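Local coordinates for protein aminotransferase class I and II (Anaerococcus prevotii, PDB 4EMY) that binds pyridoxal 5'-phosphate and probably works as a homodimeric transaminase of the class I aminotransferase family, at residues Phe154-Lys167 against Tyr194-Leu208. Residues are numbered along the deposited sequence; the frame is centred on the assembly and turned at random.
Sequences FFTDDFAFNIDVYK and YSLSDEEWDEVITFL
Phe155 drives the edge of its ring into the face of Tyr194, a T-shaped stack with planes at 90° and centroids 5.3 Å apart. The pair opens a buried seam in the PLP-dependent aminotransferase fold, where the first turn of one helix, 163-167, runs at 22° to 198-208 of another, both beside the large mixed sheet. The seam illustrates how one carboxylate, that of Glu200, can tie an incoming loop to the N-terminus of its own helix. The loop leading into each helix meets the other first. With chi1 at -172°, Tyr194 turns its ring away from its own backbone N, carrying it past Phe155 and bringing OH to the backbone of Ala160 and Phe161. There OH gives its proton to Glu200 OE1 on the syn side, 2.7 Å away, while Phe161 N makes weak bonds to both Tyr194 OH and Glu200 OE2. Replacing Tyr194 with an alanine would probably leave the Phe155 edge without its aromatic face and Glu200 OE1 without one of its two donors.

Further along, Leu196 CD2 sits 3.8 Å above the centre of the Phe161 ring, and Val204 CG2 reaches CE2 of that ring. Ile163 lays CD1 against Glu203 CB at 3.7 Å. Tyr166 OH, hydrogen-bonded to Ser182, also touches Leu208 CD1. At the far end Lys167 CG rests 3.5 Å over the centroid of the Phe207 ring.

Behind Glu200, the N-cap residue Ser197 positions it through a capping box: Glu200 N donates to Ser197 OG, and Ser197 N returns a bond to the anti side of Glu200 OE1 at 3.2 Å.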
loop_
_atom_site.group_PDB
_atom_site.type_symbol
_atom_site.label_atom_id
_atom_site.label_comp_id
_atom_site.label_asym_id
_atom_site.label_seq_id
_atom_site.Cartn_x
_atom_site.Cartn_y
_atom_site.Cartn_z
ATOM N N PHE A 154 -16.584 -20.407 15.921
ATOM C CA PHE A 154 -15.320 -20.286 16.667
ATOM C C PHE A 154 -15.255 -21.159 17.924
ATOM O O PHE A 154 -14.353 -21.986 18.066
ATOM C CB PHE A 154 -15.117 -18.818 17.084
ATOM C CG PHE A 154 -13.676 -18.391 17.206
ATOM C CD1 PHE A 154 -13.344 -17.045 17.129
ATOM C CD2 PHE A 154 -12.654 -19.314 17.388
ATOM C CE1 PHE A 154 -12.031 -16.626 17.240
ATOM C CE2 PHE A 154 -11.337 -18.899 17.492
ATOM C CZ PHE A 154 -11.026 -17.554 17.420
ATOM N N PHE A 155 -16.214 -20.963 18.827
ATOM C CA PHE A 155 -16.125 -21.498 20.183
ATOM C C PHE A 155 -17.093 -22.641 20.463
ATOM O O PHE A 155 -18.075 -22.839 19.748
ATOM C CB PHE A 155 -16.377 -20.387 21.208
ATOM C CG PHE A 155 -15.490 -19.183 21.043
ATOM C CD1 PHE A 155 -14.144 -19.234 21.394
ATOM C CD2 PHE A 155 -16.005 -17.989 20.563
ATOM C CE1 PHE A 155 -13.333 -18.121 21.254
ATOM C CE2 PHE A 155 -15.198 -16.873 20.420
ATOM C CZ PHE A 155 -13.861 -16.939 20.765
ATOM N N THR A 156 -16.797 -23.392 21.517
ATOM C CA THR A 156 -17.733 -24.357 22.069
ATOM C C THR A 156 -18.507 -23.635 23.158
ATOM O O THR A 156 -18.217 -22.483 23.458
ATOM C CB THR A 156 -17.009 -25.584 22.660
ATOM O OG1 THR A 156 -16.095 -25.162 23.683
ATOM C CG2 THR A 156 -16.254 -26.341 21.569
ATOM N N ASP A 157 -19.488 -24.305 23.751
ATOM C CA ASP A 157 -20.265 -23.707 24.832
ATOM C C ASP A 157 -19.409 -23.361 26.059
ATOM O O ASP A 157 -19.798 -22.525 26.878
ATOM C CB ASP A 157 -21.451 -24.607 25.202
ATOM C CG ASP A 157 -22.560 -24.576 24.149
ATOM O OD1 ASP A 157 -22.483 -23.740 23.215
ATOM O OD2 ASP A 157 -23.511 -25.387 24.255
ATOM N N ASP A 158 -18.241 -23.997 26.158
ATOM C CA ASP A 158 -17.265 -23.717 27.214
ATOM C C ASP A 158 -16.204 -22.682 26.795
ATOM O O ASP A 158 -15.297 -22.359 27.568
ATOM C CB ASP A 158 -16.603 -25.017 27.681
ATOM C CG ASP A 158 -17.490 -25.816 28.621
ATOM O OD1 ASP A 158 -18.526 -25.277 29.075
ATOM O OD2 ASP A 158 -17.152 -26.987 28.913
ATOM N N PHE A 159 -16.345 -22.164 25.577
ATOM C CA PHE A 159 -15.438 -21.164 25.001
ATOM C C PHE A 159 -14.000 -21.654 24.854
ATOM O O PHE A 159 -13.045 -21.001 25.291
ATOM C CB PHE A 159 -15.526 -19.819 25.740
ATOM C CG PHE A 159 -16.815 -19.083 25.504
ATOM C CD1 PHE A 159 -17.062 -18.454 24.287
ATOM C CD2 PHE A 159 -17.787 -19.021 26.492
ATOM C CE1 PHE A 159 -18.254 -17.779 24.063
ATOM C CE2 PHE A 159 -18.981 -18.346 26.276
ATOM C CZ PHE A 159 -19.215 -17.726 25.061
ATOM N N ALA A 160 -13.871 -22.827 24.241
ATOM C CA ALA A 160 -12.601 -23.306 23.710
ATOM C C ALA A 160 -12.749 -23.389 22.197
ATOM O O ALA A 160 -13.862 -23.329 21.678
ATOM C CB ALA A 160 -12.250 -24.664 24.296
ATOM N N PHE A 161 -11.633 -23.511 21.486
ATOM C CA PHE A 161 -11.674 -23.620 20.033
ATOM C C PHE A 161 -12.553 -24.783 19.619
ATOM O O PHE A 161 -12.393 -25.897 20.116
ATOM C CB PHE A 161 -10.273 -23.778 19.449
ATOM C CG PHE A 161 -10.216 -23.555 17.971
ATOM C CD1 PHE A 161 -10.516 -22.312 17.433
ATOM C CD2 PHE A 161 -9.871 -24.587 17.114
ATOM C CE1 PHE A 161 -10.473 -22.106 16.063
ATOM C CE2 PHE A 161 -9.824 -24.388 15.744
ATOM C CZ PHE A 161 -10.126 -23.148 15.218
ATOM N N ASN A 162 -13.495 -24.510 18.723
ATOM C CA ASN A 162 -14.480 -25.506 18.315
ATOM C C ASN A 162 -13.932 -26.463 17.264
ATOM O O ASN A 162 -14.463 -26.568 16.148
ATOM C CB ASN A 162 -15.767 -24.833 17.835
ATOM C CG ASN A 162 -16.962 -25.771 17.847
ATOM O OD1 ASN A 162 -16.824 -26.989 17.686
ATOM N ND2 ASN A 162 -18.150 -25.201 18.025
ATOM N N ILE A 163 -12.879 -27.177 17.656
ATOM C CA ILE A 163 -12.178 -28.120 16.790
ATOM C C ILE A 163 -13.109 -29.003 15.945
ATOM O O ILE A 163 -12.840 -29.236 14.768
ATOM C CB ILE A 163 -11.147 -28.964 17.584
ATOM C CG1 ILE A 163 -10.223 -29.739 16.639
ATOM C CG2 ILE A 163 -11.820 -29.892 18.586
ATOM C CD1 ILE A 163 -9.460 -28.870 15.659
ATOM N N ASP A 164 -14.205 -29.467 16.542
ATOM C CA ASP A 164 -15.174 -30.308 15.843
ATOM C C ASP A 164 -15.803 -29.591 14.655
ATOM O O ASP A 164 -15.816 -30.123 13.543
ATOM C CB ASP A 164 -16.266 -30.781 16.803
ATOM C CG ASP A 164 -15.824 -31.946 17.665
ATOM O OD1 ASP A 164 -14.926 -32.705 17.236
ATOM O OD2 ASP A 164 -16.389 -32.110 18.771
ATOM N N VAL A 165 -16.317 -28.385 14.893
ATOM C CA VAL A 165 -16.971 -27.608 13.841
ATOM C C VAL A 165 -15.935 -27.135 12.824
ATOM O O VAL A 165 -16.185 -27.174 11.617
ATOM C CB VAL A 165 -17.803 -26.436 14.408
ATOM C CG1 VAL A 165 -18.308 -25.523 13.296
ATOM C CG2 VAL A 165 -18.981 -26.968 15.211
ATOM N N TYR A 166 -14.766 -26.721 13.312
ATOM C CA TYR A 166 -13.659 -26.352 12.432
ATOM C C TYR A 166 -13.383 -27.460 11.424
ATOM O O TYR A 166 -13.230 -27.196 10.234
ATOM C CB TYR A 166 -12.389 -26.027 13.231
ATOM C CG TYR A 166 -11.164 -25.762 12.372
ATOM C CD1 TYR A 166 -10.180 -26.737 12.200
ATOM C CD2 TYR A 166 -10.994 -24.544 11.724
ATOM C CE1 TYR A 166 -9.062 -26.500 11.415
ATOM C CE2 TYR A 166 -9.878 -24.298 10.941
ATOM C CZ TYR A 166 -8.916 -25.277 10.789
ATOM O OH TYR A 166 -7.815 -25.026 10.003
ATOM N N LYS A 167 -13.339 -28.696 11.913
ATOM C CA LYS A 167 -13.082 -29.860 11.076
ATOM C C LYS A 167 -14.133 -30.050 9.988
ATOM O O LYS A 167 -13.786 -30.318 8.841
ATOM C CB LYS A 167 -12.945 -31.127 11.928
ATOM C CG LYS A 167 -11.607 -31.236 12.640
ATOM C CD LYS A 167 -11.507 -32.480 13.507
ATOM C CE LYS A 167 -10.199 -32.477 14.286
ATOM N NZ LYS A 167 -10.005 -33.698 15.115
ATOM N N TYR A 194 -9.328 -14.045 22.434
ATOM C CA TYR A 194 -8.989 -15.449 22.610
ATOM C C TYR A 194 -7.682 -15.827 21.934
ATOM O O TYR A 194 -7.330 -15.270 20.900
ATOM C CB TYR A 194 -10.109 -16.327 22.049
ATOM C CG TYR A 194 -9.936 -17.792 22.356
ATOM C CD1 TYR A 194 -10.110 -18.270 23.651
ATOM C CD2 TYR A 194 -9.598 -18.696 21.358
ATOM C CE1 TYR A 194 -9.949 -19.608 23.950
ATOM C CE2 TYR A 194 -9.438 -20.043 21.644
ATOM C CZ TYR A 194 -9.614 -20.496 22.946
ATOM O OH TYR A 194 -9.462 -21.834 23.257
ATOM N N SER A 195 -6.973 -16.785 22.521
ATOM C CA SER A 195 -5.840 -17.424 21.861
ATOM C C SER A 195 -6.058 -18.936 21.850
ATOM O O SER A 195 -6.379 -19.524 22.886
ATOM C CB SER A 195 -4.532 -17.090 22.580
ATOM O OG SER A 195 -4.320 -15.691 22.672
ATOM N N LEU A 196 -5.914 -19.559 20.681
ATOM C CA LEU A 196 -5.872 -21.019 20.599
ATOM C C LEU A 196 -4.703 -21.514 21.439
ATOM O O LEU A 196 -3.611 -20.935 21.394
ATOM C CB LEU A 196 -5.674 -21.479 19.155
ATOM C CG LEU A 196 -6.893 -21.647 18.248
ATOM C CD1 LEU A 196 -7.452 -20.306 17.802
ATOM C CD2 LEU A 196 -6.521 -22.491 17.038
ATOM N N SER A 197 -4.924 -22.569 22.221
ATOM C CA SER A 197 -3.845 -23.139 23.021
ATOM C C SER A 197 -2.873 -23.906 22.126
ATOM O O SER A 197 -3.147 -24.121 20.946
ATOM C CB SER A 197 -4.410 -24.041 24.109
ATOM O OG SER A 197 -4.939 -25.225 23.555
ATOM N N ASP A 198 -1.739 -24.319 22.687
ATOM C CA ASP A 198 -0.753 -25.077 21.926
ATOM C C ASP A 198 -1.323 -26.395 21.388
ATOM O O ASP A 198 -1.130 -26.718 20.212
ATOM C CB ASP A 198 0.525 -25.299 22.739
ATOM C CG ASP A 198 1.365 -24.027 22.872
ATOM O OD1 ASP A 198 1.165 -23.081 22.071
ATOM O OD2 ASP A 198 2.232 -23.973 23.778
ATOM N N GLU A 199 -2.048 -27.134 22.227
ATOM C CA GLU A 199 -2.658 -28.393 21.785
ATOM C C GLU A 199 -3.847 -28.185 20.845
ATOM O O GLU A 199 -4.154 -29.057 20.028
ATOM C CB GLU A 199 -3.025 -29.324 22.948
ATOM C CG GLU A 199 -3.562 -28.633 24.186
ATOM C CD GLU A 199 -2.464 -28.251 25.163
ATOM O OE1 GLU A 199 -1.703 -29.152 25.586
ATOM O OE2 GLU A 199 -2.374 -27.048 25.513
ATOM N N GLU A 200 -4.509 -27.036 20.946
ATOM C CA GLU A 200 -5.560 -26.704 19.987
ATOM C C GLU A 200 -4.964 -26.490 18.596
ATOM O O GLU A 200 -5.518 -26.968 17.599
ATOM C CB GLU A 200 -6.375 -25.499 20.451
ATOM C CG GLU A 200 -7.187 -25.814 21.691
ATOM C CD GLU A 200 -8.229 -24.770 22.015
ATOM O OE1 GLU A 200 -7.952 -23.569 21.819
ATOM O OE2 GLU A 200 -9.323 -25.158 22.479
ATOM N N TRP A 201 -3.824 -25.793 18.547
ATOM C CA TRP A 201 -3.047 -25.632 17.313
ATOM C C TRP A 201 -2.619 -26.964 16.770
ATOM O O TRP A 201 -2.701 -27.199 15.558
ATOM C CB TRP A 201 -1.822 -24.752 17.540
ATOM C CG TRP A 201 -2.023 -23.303 17.179
ATOM C CD1 TRP A 201 -1.927 -22.201 18.021
ATOM C CD2 TRP A 201 -2.359 -22.743 15.860
ATOM N NE1 TRP A 201 -2.176 -21.039 17.340
ATOM C CE2 TRP A 201 -2.440 -21.289 16.041
ATOM C CE3 TRP A 201 -2.604 -23.278 14.599
ATOM C CZ2 TRP A 201 -2.745 -20.429 14.992
ATOM C CZ3 TRP A 201 -2.910 -22.400 13.546
ATOM C CH2 TRP A 201 -2.980 -21.011 13.740
ATOM N N ASP A 202 -2.156 -27.842 17.665
ATOM C CA ASP A 202 -1.826 -29.217 17.313
ATOM C C ASP A 202 -3.005 -29.912 16.646
ATOM O O ASP A 202 -2.844 -30.506 15.582
ATOM C CB ASP A 202 -1.364 -30.011 18.536
ATOM C CG ASP A 202 0.123 -30.359 18.493
ATOM O OD1 ASP A 202 0.676 -30.597 17.393
ATOM O OD2 ASP A 202 0.738 -30.416 19.578
ATOM N N GLU A 203 -4.185 -29.813 17.258
ATOM C CA GLU A 203 -5.400 -30.396 16.692
ATOM C C GLU A 203 -5.655 -29.871 15.278
ATOM O O GLU A 203 -6.117 -30.609 14.406
ATOM C CB GLU A 203 -6.606 -30.137 17.602
ATOM C CG GLU A 203 -6.719 -31.101 18.780
ATOM C CD GLU A 203 -7.871 -30.772 19.724
ATOM O OE1 GLU A 203 -7.920 -29.631 20.262
ATOM O OE2 GLU A 203 -8.726 -31.665 19.943
ATOM N N VAL A 204 -5.316 -28.606 15.051
ATOM C CA VAL A 204 -5.487 -27.982 13.745
ATOM C C VAL A 204 -4.457 -28.467 12.725
ATOM O O VAL A 204 -4.839 -28.962 11.662
ATOM C CB VAL A 204 -5.485 -26.444 13.839
ATOM C CG1 VAL A 204 -5.477 -25.814 12.454
ATOM C CG2 VAL A 204 -6.694 -25.968 14.633
ATOM N N ILE A 205 -3.167 -28.343 13.034
ATOM C CA ILE A 205 -2.139 -28.728 12.055
ATOM C C ILE A 205 -2.199 -30.214 11.717
ATOM O O ILE A 205 -1.968 -30.596 10.576
ATOM C CB ILE A 205 -0.699 -28.301 12.445
ATOM C CG1 ILE A 205 -0.285 -28.873 13.809
ATOM C CG2 ILE A 205 -0.573 -26.787 12.443
ATOM C CD1 ILE A 205 0.605 -30.112 13.759
ATOM N N THR A 206 -2.534 -31.032 12.712
ATOM C CA THR A 206 -2.634 -32.479 12.547
ATOM C C THR A 206 -3.792 -32.825 11.616
ATOM O O THR A 206 -3.723 -33.792 10.851
ATOM C CB THR A 206 -2.817 -33.183 13.906
ATOM O OG1 THR A 206 -1.835 -32.693 14.827
ATOM C CG2 THR A 206 -2.656 -34.690 13.771
ATOM N N PHE A 207 -4.848 -32.021 11.675
ATOM C CA PHE A 207 -6.003 -32.237 10.824
ATOM C C PHE A 207 -5.729 -31.831 9.379
ATOM O O PHE A 207 -6.078 -32.561 8.452
ATOM C CB PHE A 207 -7.221 -31.499 11.369
ATOM C CG PHE A 207 -8.458 -31.705 10.553
ATOM C CD1 PHE A 207 -9.115 -32.931 10.564
ATOM C CD2 PHE A 207 -8.962 -30.678 9.768
ATOM C CE1 PHE A 207 -10.258 -33.129 9.810
ATOM C CE2 PHE A 207 -10.104 -30.868 9.009
ATOM C CZ PHE A 207 -10.756 -32.096 9.033
ATOM N N LEU A 208 -5.106 -30.668 9.193
ATOM C CA LEU A 208 -4.766 -30.174 7.854
ATOM C C LEU A 208 -3.686 -31.030 7.190
ATOM O O LEU A 208 -3.597 -31.069 5.964
ATOM C CB LEU A 208 -4.347 -28.700 7.891
ATOM C CG LEU A 208 -5.359 -27.640 8.356
ATOM C CD1 LEU A 208 -4.646 -26.331 8.652
ATOM C CD2 LEU A 208 -6.486 -27.421 7.357
#